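Local atomic coordinates of glutathione S-transferase-like protein (Methylobacillus flagellatus, PDB entry 4GLT), a protein that binds glutathione and, as a member of the glutathione S-transferase family, probably acts as a transferase that uses it. Residues M23-A34 with K70-D78; A119-V130 with M184-Y192. All coordinates share one frame; numbering follows the deposited sequence.

Interaction 1 of 2, residues M23-A34 with K70-D78; sequences MKLLYSNTSPYA and KIPVLILPD. With GSH (glutathione), chain E.
Branch CG2 of I71 presses on the backbone at the end of strand 24-27, 3.4 Å from Y27 CA, and also meets A34 CB. The ring of P72 lies against L25, its CB 3.6 Å from L25 CD1, while its CG rests on A34 CA at the start of helix 32-44 and its CD comes near glutathione O11. S31 OG, set opposite its backbone N (chi1 174°), can both donate to glutathione O2 at 2.7 Å and accept from A34 N as the N-cap of helix 32-44. T30 OG1 donates to the carboxylate atom O32. The Y33 ring is sandwiched between glutathione CB1 over one face and P32 CG over the other, both off-centre. The peptide bond before P72 is cis, the hallmark of the thioredoxin-like domain of glutathione transferases, where the loop entering the third strand meets the peptide-like ligand. Behind this site strands 24-27 and 73-75 run antiparallel. K24 N reaches I75 O at 2.8 Å in an almost straight bond (175°), and I75 N returns to K24 O at 2.7 Å. L26 packs across I75, its CG 3.9 Å from I75 CD1. At the far end M23 lies alongside L76, its SD 3.6 Å from L76 CD2. Further out, S28 OG accepts from S31 N in an ST motif.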
loop_
_atom_site.group_PDB
_atom_site.type_symbol
_atom_site.label_atom_id
_atom_site.label_comp_id
_atom_site.label_asym_id
_atom_site.label_seq_id
_atom_site.Cartn_x
_atom_site.Cartn_y
_atom_site.Cartn_z
ATOM N N MET A 23 -9.365 21.546 -0.885
ATOM C CA MET A 23 -8.826 20.249 -1.251
ATOM C C MET A 23 -9.984 19.362 -1.664
ATOM O O MET A 23 -11.021 19.336 -0.996
ATOM C CB MET A 23 -8.113 19.599 -0.071
ATOM C CG MET A 23 -6.985 20.407 0.527
ATOM S SD MET A 23 -6.317 19.528 1.956
ATOM C CE MET A 23 -7.803 18.722 2.539
ATOM N N LYS A 24 -9.802 18.627 -2.755
ATOM C CA LYS A 24 -10.830 17.723 -3.249
ATOM C C LYS A 24 -10.419 16.270 -3.050
ATOM O O LYS A 24 -9.286 15.900 -3.339
ATOM C CB LYS A 24 -11.119 17.994 -4.730
ATOM C CG LYS A 24 -11.660 19.381 -5.002
ATOM C CD LYS A 24 -12.128 19.504 -6.446
ATOM C CE LYS A 24 -13.032 20.708 -6.637
ATOM N NZ LYS A 24 -13.470 20.849 -8.057
ATOM N N LEU A 25 -11.340 15.456 -2.539
ATOM C CA LEU A 25 -11.081 14.034 -2.335
ATOM C C LEU A 25 -11.940 13.159 -3.230
ATOM O O LEU A 25 -13.099 12.896 -2.909
ATOM C CB LEU A 25 -11.333 13.630 -0.881
ATOM C CG LEU A 25 -11.320 12.101 -0.774
ATOM C CD1 LEU A 25 -9.906 11.559 -0.948
ATOM C CD2 LEU A 25 -11.938 11.616 0.526
ATOM N N LEU A 26 -11.370 12.688 -4.328
ATOM C CA LEU A 26 -12.082 11.783 -5.206
ATOM C C LEU A 26 -12.350 10.496 -4.464
ATOM O O LEU A 26 -11.459 9.932 -3.855
ATOM C CB LEU A 26 -11.257 11.466 -6.438
ATOM C CG LEU A 26 -10.857 12.621 -7.339
ATOM C CD1 LEU A 26 -10.412 12.078 -8.675
ATOM C CD2 LEU A 26 -12.006 13.556 -7.519
ATOM N N TYR A 27 -13.572 10.010 -4.553
ATOM C CA TYR A 27 -13.968 8.800 -3.847
ATOM C C TYR A 27 -15.212 8.168 -4.469
ATOM O O TYR A 27 -15.961 8.832 -5.185
ATOM C CB TYR A 27 -14.252 9.130 -2.386
ATOM C CG TYR A 27 -15.657 9.640 -2.171
ATOM C CD1 TYR A 27 -16.626 8.833 -1.589
ATOM C CD2 TYR A 27 -16.023 10.922 -2.573
ATOM C CE1 TYR A 27 -17.914 9.289 -1.396
ATOM C CE2 TYR A 27 -17.304 11.390 -2.378
ATOM C CZ TYR A 27 -18.247 10.568 -1.793
ATOM O OH TYR A 27 -19.529 11.022 -1.595
ATOM N N SER A 28 -15.421 6.883 -4.179
ATOM C CA SER A 28 -16.635 6.165 -4.574
ATOM C C SER A 28 -17.388 5.798 -3.308
ATOM O O SER A 28 -16.868 5.974 -2.210
ATOM C CB SER A 28 -16.288 4.890 -5.339
ATOM O OG SER A 28 -15.664 3.951 -4.478
ATOM N N ASN A 29 -18.603 5.274 -3.456
ATOM C CA ASN A 29 -19.433 4.935 -2.293
ATOM C C ASN A 29 -19.069 3.632 -1.580
ATOM O O ASN A 29 -19.487 3.406 -0.447
ATOM C CB ASN A 29 -20.911 4.907 -2.674
ATOM C CG ASN A 29 -21.619 6.222 -2.382
ATOM O OD1 ASN A 29 -22.459 6.665 -3.159
ATOM N ND2 ASN A 29 -21.291 6.844 -1.256
ATOM N N THR A 30 -18.290 2.777 -2.232
ATOM C CA THR A 30 -17.984 1.473 -1.659
ATOM C C THR A 30 -16.521 1.312 -1.248
ATOM O O THR A 30 -16.195 0.416 -0.483
ATOM C CB THR A 30 -18.386 0.333 -2.615
ATOM O OG1 THR A 30 -17.543 0.353 -3.771
ATOM C CG2 THR A 30 -19.838 0.499 -3.052
ATOM N N SER A 31 -15.646 2.187 -1.737
ATOM C CA SER A 31 -14.205 2.037 -1.492
ATOM C C SER A 31 -13.781 2.180 -0.027
ATOM O O SER A 31 -13.841 3.271 0.520
ATOM C CB SER A 31 -13.424 3.035 -2.340
ATOM O OG SER A 31 -12.055 2.988 -2.005
ATOM N N PRO A 32 -13.306 1.084 0.597
ATOM C CA PRO A 32 -12.941 1.124 2.021
ATOM C C PRO A 32 -11.666 1.933 2.271
ATOM O O PRO A 32 -11.446 2.439 3.374
ATOM C CB PRO A 32 -12.731 -0.352 2.371
ATOM C CG PRO A 32 -12.316 -0.985 1.088
ATOM C CD PRO A 32 -13.039 -0.236 -0.008
ATOM N N TYR A 33 -10.851 2.062 1.234
ATOM C CA TYR A 33 -9.650 2.893 1.283
ATOM C C TYR A 33 -10.034 4.362 1.246
ATOM O O TYR A 33 -9.406 5.184 1.893
ATOM C CB TYR A 33 -8.746 2.590 0.091
ATOM C CG TYR A 33 -8.511 1.123 -0.114
ATOM C CD1 TYR A 33 -7.635 0.430 0.706
ATOM C CD2 TYR A 33 -9.172 0.427 -1.121
ATOM C CE1 TYR A 33 -7.405 -0.916 0.522
ATOM C CE2 TYR A 33 -8.952 -0.918 -1.312
ATOM C CZ TYR A 33 -8.067 -1.585 -0.484
ATOM O OH TYR A 33 -7.846 -2.930 -0.655
ATOM N N ALA A 34 -11.060 4.678 0.461
ATOM C CA ALA A 34 -11.589 6.025 0.401
ATOM C C ALA A 34 -12.205 6.364 1.751
ATOM O O ALA A 34 -12.019 7.459 2.270
ATOM C CB ALA A 34 -12.623 6.147 -0.705
ATOM N N LYS A 70 -6.747 4.943 -9.601
ATOM C CA LYS A 70 -7.351 4.424 -8.386
ATOM C C LYS A 70 -7.807 5.510 -7.420
ATOM O O LYS A 70 -7.146 6.534 -7.246
ATOM C CB LYS A 70 -6.383 3.484 -7.669
ATOM C CG LYS A 70 -6.247 2.125 -8.323
ATOM C CD LYS A 70 -5.147 1.314 -7.666
ATOM C CE LYS A 70 -5.055 -0.081 -8.259
ATOM N NZ LYS A 70 -6.183 -0.936 -7.799
ATOM N N ILE A 71 -8.945 5.261 -6.787
ATOM C CA ILE A 71 -9.475 6.127 -5.751
ATOM C C ILE A 71 -9.042 5.528 -4.410
ATOM O O ILE A 71 -8.819 4.331 -4.332
ATOM C CB ILE A 71 -11.009 6.195 -5.876
ATOM C CG1 ILE A 71 -11.399 7.348 -6.803
ATOM C CG2 ILE A 71 -11.670 6.346 -4.513
ATOM C CD1 ILE A 71 -10.629 7.370 -8.108
ATOM N N PRO A 72 -8.883 6.356 -3.359
ATOM C CA PRO A 72 -9.063 7.801 -3.332
ATOM C C PRO A 72 -7.851 8.543 -3.898
ATOM O O PRO A 72 -6.736 8.038 -3.833
ATOM C CB PRO A 72 -9.178 8.101 -1.836
ATOM C CG PRO A 72 -8.326 7.066 -1.186
ATOM C CD PRO A 72 -8.307 5.858 -2.095
ATOM N N VAL A 73 -8.093 9.760 -4.367
ATOM C CA VAL A 73 -7.060 10.708 -4.705
ATOM C C VAL A 73 -7.378 12.010 -4.006
ATOM O O VAL A 73 -8.494 12.477 -4.093
ATOM C CB VAL A 73 -7.040 11.014 -6.181
ATOM C CG1 VAL A 73 -5.805 11.771 -6.524
ATOM C CG2 VAL A 73 -7.128 9.769 -6.973
ATOM N N LEU A 74 -6.407 12.605 -3.324
ATOM C CA LEU A 74 -6.582 13.958 -2.799
ATOM C C LEU A 74 -5.933 14.960 -3.744
ATOM O O LEU A 74 -4.709 14.976 -3.902
ATOM C CB LEU A 74 -5.997 14.100 -1.388
ATOM C CG LEU A 74 -6.377 15.366 -0.601
ATOM C CD1 LEU A 74 -7.670 15.179 0.184
ATOM C CD2 LEU A 74 -5.260 15.766 0.341
ATOM N N ILE A 75 -6.766 15.771 -4.394
ATOM C CA ILE A 75 -6.299 16.868 -5.238
ATOM C C ILE A 75 -6.257 18.170 -4.445
ATOM O O ILE A 75 -7.303 18.694 -4.071
ATOM C CB ILE A 75 -7.233 17.076 -6.436
ATOM C CG1 ILE A 75 -7.406 15.761 -7.195
ATOM C CG2 ILE A 75 -6.709 18.193 -7.332
ATOM C CD1 ILE A 75 -8.612 15.729 -8.102
ATOM N N LEU A 76 -5.051 18.679 -4.196
ATOM C CA LEU A 76 -4.840 19.920 -3.441
ATOM C C LEU A 76 -5.013 21.160 -4.328
ATOM O O LEU A 76 -4.972 21.058 -5.550
ATOM C CB LEU A 76 -3.444 19.912 -2.805
ATOM C CG LEU A 76 -3.097 18.697 -1.926
ATOM C CD1 LEU A 76 -1.621 18.692 -1.575
ATOM C CD2 LEU A 76 -3.928 18.656 -0.650
ATOM N N PRO A 77 -5.206 22.343 -3.710
ATOM C CA PRO A 77 -5.424 23.598 -4.446
ATOM C C PRO A 77 -4.348 23.926 -5.491
ATOM O O PRO A 77 -4.608 24.711 -6.407
ATOM C CB PRO A 77 -5.433 24.659 -3.342
ATOM C CG PRO A 77 -5.837 23.928 -2.109
ATOM C CD PRO A 77 -5.322 22.521 -2.252
ATOM N N ASP A 78 -3.155 23.346 -5.353
ATOM C CA ASP A 78 -2.104 23.490 -6.368
ATOM C C ASP A 78 -2.500 22.733 -7.630
ATOM O O ASP A 78 -1.955 22.961 -8.711
ATOM C CB ASP A 78 -0.769 22.905 -5.885
ATOM C CG ASP A 78 -0.589 22.994 -4.386
ATOM O OD1 ASP A 78 -1.089 23.963 -3.774
ATOM O OD2 ASP A 78 0.070 22.092 -3.821
HETATM N N1 GSH E . -3.805 1.113 -2.362
HETATM C CA1 GSH E . -4.914 2.024 -2.720
HETATM C C1 GSH E . -5.225 2.753 -1.448
HETATM O O11 GSH E . -5.768 3.871 -1.484
HETATM O O12 GSH E . -4.895 2.205 -0.375
HETATM C CB1 GSH E . -6.097 1.212 -3.277
HETATM C CG1 GSH E . -7.268 2.091 -3.742
HETATM C CD1 GSH E . -8.422 1.238 -4.263
HETATM O OE1 GSH E . -8.287 0.031 -4.402
HETATM N N2 GSH E . -9.560 1.881 -4.551
HETATM C CA2 GSH E . -10.754 1.308 -5.182
HETATM C C2 GSH E . -11.524 0.358 -4.298
HETATM O O2 GSH E . -11.617 0.558 -3.095
HETATM C CB2 GSH E . -10.397 0.660 -6.514
HETATM S SG2 GSH E . -9.899 1.897 -7.734
HETATM N N3 GSH E . -12.105 -0.681 -4.890
HETATM C CA3 GSH E . -12.803 -1.716 -4.145
HETATM C C3 GSH E . -14.282 -1.436 -3.969
HETATM O O31 GSH E . -15.049 -2.400 -3.752
HETATM O O32 GSH E . -14.687 -0.252 -4.035
#

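Interaction 2 of 2, residues A119-V130 with M184-Y192; sequences ADGVTDAAVAAV and MLGYLELRY. With GSH (glutathione), chain E.
With CG swung opposite its backbone N (chi1 -169°), Y187 sends its ring across to helix 119-130, where it enters as a knob into the hole formed by T123, A126, V127 and V130. A126 CB comes level with the ring at its edge, 3.9 Å from Y187 CE2, while the V127 side chain crosses that of Y187 at about a right angle with CG2 3.5 Å from Y187 OH. In R191, chi1 (-66°) lays CG over one ring face of Y187, and a bend at chi2 carries the rest of the chain back, bringing NE within 3.3 Å of Y187 OH. M184 crosses V122 at a slant, its SD 3.6 Å from V122 CG1. V130 CG2 touches both R191, 3.7 Å from its CB, and Y192, past which V130 slides in the opposite direction. The two helices, both in the all-helical C-terminal domain of the glutathione transferase fold, run nearly parallel at 15° with axes 9.7 Å apart. Small residues A126 and A129 face the partner helix and leave room for its larger side chains. T123 OG1 is turned back to A119 O (2.7 Å), which also accepts from T123 N, the two donors coming from opposite faces of the carbonyl plane. A phenylalanine in place of Y187 would probably keep much of the ring packing but leave R191 NE and the ligand's carboxylate without their shared hydroxyl. That hydroxyl donates to glutathione O31, as does R191 NH2 at 3.1 Å; one carboxylate oxygen thus takes two bonds, and the guanidinium charge is likely to steady the negative glycine end of glutathione.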
loop_
_atom_site.group_PDB
_atom_site.type_symbol
_atom_site.label_atom_id
_atom_site.label_comp_id
_atom_site.label_asym_id
_atom_site.label_seq_id
_atom_site.Cartn_x
_atom_site.Cartn_y
_atom_site.Cartn_z
ATOM N N ALA A 119 -4.762 -4.413 8.360
ATOM C CA ALA A 119 -6.122 -4.056 7.980
ATOM C C ALA A 119 -6.258 -3.811 6.477
ATOM O O ALA A 119 -7.178 -4.324 5.837
ATOM C CB ALA A 119 -6.569 -2.822 8.760
ATOM N N ASP A 120 -5.355 -3.028 5.901
ATOM C CA ASP A 120 -5.419 -2.821 4.454
ATOM C C ASP A 120 -5.191 -4.135 3.711
ATOM O O ASP A 120 -5.818 -4.396 2.691
ATOM C CB ASP A 120 -4.406 -1.776 4.001
ATOM C CG ASP A 120 -4.836 -0.360 4.341
ATOM O OD1 ASP A 120 -5.990 -0.179 4.792
ATOM O OD2 ASP A 120 -4.020 0.570 4.156
ATOM N N GLY A 121 -4.306 -4.967 4.245
ATOM C CA GLY A 121 -3.965 -6.234 3.614
ATOM C C GLY A 121 -5.147 -7.184 3.565
ATOM O O GLY A 121 -5.389 -7.850 2.559
ATOM N N VAL A 122 -5.879 -7.241 4.668
ATOM C CA VAL A 122 -7.112 -7.999 4.730
ATOM C C VAL A 122 -8.103 -7.463 3.707
ATOM O O VAL A 122 -8.785 -8.227 3.015
ATOM C CB VAL A 122 -7.720 -7.924 6.143
ATOM C CG1 VAL A 122 -9.110 -8.543 6.166
ATOM C CG2 VAL A 122 -6.814 -8.633 7.124
ATOM N N THR A 123 -8.172 -6.144 3.598
ATOM C CA THR A 123 -9.093 -5.524 2.656
ATOM C C THR A 123 -8.667 -5.926 1.243
ATOM O O THR A 123 -9.507 -6.269 0.416
ATOM C CB THR A 123 -9.120 -3.983 2.826
ATOM O OG1 THR A 123 -9.270 -3.642 4.216
ATOM C CG2 THR A 123 -10.253 -3.382 2.068
ATOM N N ASP A 124 -7.361 -5.926 0.976
ATOM C CA ASP A 124 -6.883 -6.289 -0.362
ATOM C C ASP A 124 -7.318 -7.706 -0.650
ATOM O O ASP A 124 -7.611 -8.040 -1.787
ATOM C CB ASP A 124 -5.351 -6.225 -0.508
ATOM C CG ASP A 124 -4.751 -4.911 -0.028
ATOM O OD1 ASP A 124 -5.220 -3.841 -0.451
ATOM O OD2 ASP A 124 -3.780 -4.952 0.764
ATOM N N ALA A 125 -7.325 -8.545 0.383
ATOM C CA ALA A 125 -7.619 -9.961 0.190
ATOM C C ALA A 125 -9.097 -10.122 -0.159
ATOM O O ALA A 125 -9.451 -10.857 -1.086
ATOM C CB ALA A 125 -7.243 -10.760 1.427
ATOM N N ALA A 126 -9.943 -9.391 0.560
ATOM C CA ALA A 126 -11.381 -9.360 0.307
ATOM C C ALA A 126 -11.730 -8.806 -1.070
ATOM O O ALA A 126 -12.585 -9.346 -1.765
ATOM C CB ALA A 126 -12.084 -8.554 1.388
ATOM N N VAL A 127 -11.086 -7.714 -1.454
ATOM C CA VAL A 127 -11.326 -7.138 -2.761
ATOM C C VAL A 127 -10.979 -8.173 -3.815
ATOM O O VAL A 127 -11.675 -8.317 -4.832
ATOM C CB VAL A 127 -10.484 -5.863 -2.980
ATOM C CG1 VAL A 127 -10.402 -5.507 -4.464
ATOM C CG2 VAL A 127 -11.068 -4.711 -2.182
ATOM N N ALA A 128 -9.897 -8.900 -3.555
ATOM C CA ALA A 128 -9.407 -9.898 -4.493
ATOM C C ALA A 128 -10.470 -10.963 -4.676
ATOM O O ALA A 128 -10.908 -11.252 -5.794
ATOM C CB ALA A 128 -8.117 -10.514 -3.978
ATOM N N ALA A 129 -10.894 -11.538 -3.558
ATOM C CA ALA A 129 -11.962 -12.512 -3.571
ATOM C C ALA A 129 -13.162 -11.962 -4.347
ATOM O O ALA A 129 -13.579 -12.537 -5.357
ATOM C CB ALA A 129 -12.353 -12.871 -2.148
ATOM N N VAL A 130 -13.695 -10.832 -3.882
ATOM C CA VAL A 130 -14.885 -10.230 -4.480
ATOM C C VAL A 130 -14.774 -10.070 -5.993
ATOM O O VAL A 130 -15.647 -10.504 -6.739
ATOM C CB VAL A 130 -15.200 -8.851 -3.878
ATOM C CG1 VAL A 130 -16.293 -8.164 -4.694
ATOM C CG2 VAL A 130 -15.601 -8.984 -2.418
ATOM N N MET A 184 -12.162 -1.685 7.288
ATOM C CA MET A 184 -11.985 -3.093 6.922
ATOM C C MET A 184 -13.224 -3.952 7.209
ATOM O O MET A 184 -13.766 -4.600 6.303
ATOM C CB MET A 184 -10.784 -3.694 7.677
ATOM C CG MET A 184 -10.654 -5.200 7.479
ATOM S SD MET A 184 -9.651 -6.022 8.728
ATOM C CE MET A 184 -10.540 -5.594 10.221
ATOM N N LEU A 185 -13.635 -3.974 8.480
ATOM C CA LEU A 185 -14.834 -4.689 8.915
ATOM C C LEU A 185 -16.081 -4.271 8.132
ATOM O O LEU A 185 -16.870 -5.113 7.680
ATOM C CB LEU A 185 -15.063 -4.442 10.398
ATOM C CG LEU A 185 -13.901 -4.876 11.301
ATOM C CD1 LEU A 185 -13.964 -4.208 12.664
ATOM C CD2 LEU A 185 -13.869 -6.391 11.442
ATOM N N GLY A 186 -16.263 -2.964 7.984
ATOM C CA GLY A 186 -17.401 -2.444 7.245
ATOM C C GLY A 186 -17.363 -2.967 5.827
ATOM O O GLY A 186 -18.398 -3.244 5.227
ATOM N N TYR A 187 -16.161 -3.119 5.285
ATOM C CA TYR A 187 -16.046 -3.668 3.950
ATOM C C TYR A 187 -16.539 -5.108 3.934
ATOM O O TYR A 187 -17.285 -5.520 3.033
ATOM C CB TYR A 187 -14.621 -3.588 3.411
ATOM C CG TYR A 187 -14.583 -3.919 1.942
ATOM C CD1 TYR A 187 -15.255 -3.121 1.024
ATOM C CD2 TYR A 187 -13.920 -5.043 1.470
ATOM C CE1 TYR A 187 -15.251 -3.417 -0.321
ATOM C CE2 TYR A 187 -13.912 -5.348 0.112
ATOM C CZ TYR A 187 -14.582 -4.524 -0.773
ATOM O OH TYR A 187 -14.604 -4.794 -2.124
ATOM N N LEU A 188 -16.131 -5.880 4.933
ATOM C CA LEU A 188 -16.623 -7.248 5.025
ATOM C C LEU A 188 -18.146 -7.257 5.011
ATOM O O LEU A 188 -18.762 -7.987 4.239
ATOM C CB LEU A 188 -16.078 -7.956 6.266
ATOM C CG LEU A 188 -14.547 -8.044 6.257
ATOM C CD1 LEU A 188 -14.060 -8.988 7.340
ATOM C CD2 LEU A 188 -14.047 -8.500 4.893
ATOM N N GLU A 189 -18.757 -6.435 5.855
ATOM C CA GLU A 189 -20.207 -6.407 5.919
ATOM C C GLU A 189 -20.820 -6.062 4.567
ATOM O O GLU A 189 -21.825 -6.637 4.158
ATOM C CB GLU A 189 -20.671 -5.421 6.981
ATOM C CG GLU A 189 -20.337 -5.855 8.398
ATOM C CD GLU A 189 -21.326 -5.311 9.408
ATOM O OE1 GLU A 189 -22.149 -4.451 9.026
ATOM O OE2 GLU A 189 -21.289 -5.744 10.579
ATOM N N LEU A 190 -20.216 -5.114 3.871
ATOM C CA LEU A 190 -20.736 -4.708 2.579
ATOM C C LEU A 190 -20.690 -5.871 1.597
ATOM O O LEU A 190 -21.638 -6.100 0.851
ATOM C CB LEU A 190 -19.938 -3.521 2.024
ATOM C CG LEU A 190 -20.125 -3.199 0.535
ATOM C CD1 LEU A 190 -21.569 -2.821 0.243
ATOM C CD2 LEU A 190 -19.178 -2.096 0.092
ATOM N N ARG A 191 -19.590 -6.610 1.593
ATOM C CA ARG A 191 -19.367 -7.576 0.524
ATOM C C ARG A 191 -19.768 -8.994 0.898
ATOM O O ARG A 191 -19.979 -9.834 0.024
ATOM C CB ARG A 191 -17.908 -7.530 0.054
ATOM C CG ARG A 191 -17.515 -6.222 -0.628
ATOM C CD ARG A 191 -18.311 -5.986 -1.905
ATOM N NE ARG A 191 -17.863 -4.794 -2.622
ATOM C CZ ARG A 191 -18.507 -4.239 -3.648
ATOM N NH1 ARG A 191 -19.643 -4.760 -4.091
ATOM N NH2 ARG A 191 -18.014 -3.156 -4.234
ATOM N N TYR A 192 -19.886 -9.259 2.192
ATOM C CA TYR A 192 -20.201 -10.605 2.655
ATOM C C TYR A 192 -21.290 -10.594 3.715
ATOM O O TYR A 192 -20.999 -10.670 4.906
ATOM C CB TYR A 192 -18.941 -11.303 3.180
ATOM C CG TYR A 192 -17.913 -11.530 2.092
ATOM C CD1 TYR A 192 -16.761 -10.749 2.016
ATOM C CD2 TYR A 192 -18.105 -12.512 1.127
ATOM C CE1 TYR A 192 -15.828 -10.947 1.012
ATOM C CE2 TYR A 192 -17.179 -12.718 0.121
ATOM C CZ TYR A 192 -16.042 -11.935 0.068
ATOM O OH TYR A 192 -15.123 -12.140 -0.938
HETATM N N1 GSH E . -3.805 1.113 -2.362
HETATM C CA1 GSH E . -4.914 2.024 -2.720
HETATM C C1 GSH E . -5.225 2.753 -1.448
HETATM O O11 GSH E . -5.768 3.871 -1.484
HETATM O O12 GSH E . -4.895 2.205 -0.375
HETATM C CB1 GSH E . -6.097 1.212 -3.277
HETATM C CG1 GSH E . -7.268 2.091 -3.742
HETATM C CD1 GSH E . -8.422 1.238 -4.263
HETATM O OE1 GSH E . -8.287 0.031 -4.402
HETATM N N2 GSH E . -9.560 1.881 -4.551
HETATM C CA2 GSH E . -10.754 1.308 -5.182
HETATM C C2 GSH E . -11.524 0.358 -4.298
HETATM O O2 GSH E . -11.617 0.558 -3.095
HETATM C CB2 GSH E . -10.397 0.660 -6.514
HETATM S SG2 GSH E . -9.899 1.897 -7.734
HETATM N N3 GSH E . -12.105 -0.681 -4.890
HETATM C CA3 GSH E . -12.803 -1.716 -4.145
HETATM C C3 GSH E . -14.282 -1.436 -3.969
HETATM O O31 GSH E . -15.049 -2.400 -3.752
HETATM O O32 GSH E . -14.687 -0.252 -4.035
#

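In the fold
From the N terminus, strand 24-27 and the start of helix 32-44 come first; interaction 1 closes a loop of 35 residues, containing strand 49-52, when 70-78 returns to pair with the strand and pack on the helix start. Strand 24-27 is thereby flanked by 49-52 and 73-75 in the sheet. The chain then passes through helix 85-93 into the helical domain, where interaction 2 closes a 53-residue loop, including helix 142-162, between helices 106-133 and 176-191. The two loops follow in series, neither nested nor crossed. They meet at the domain boundary, where P32 packs on T123 and Y187, and Y33 OH approaches D124. Glutathione spans this boundary and touches both contacts.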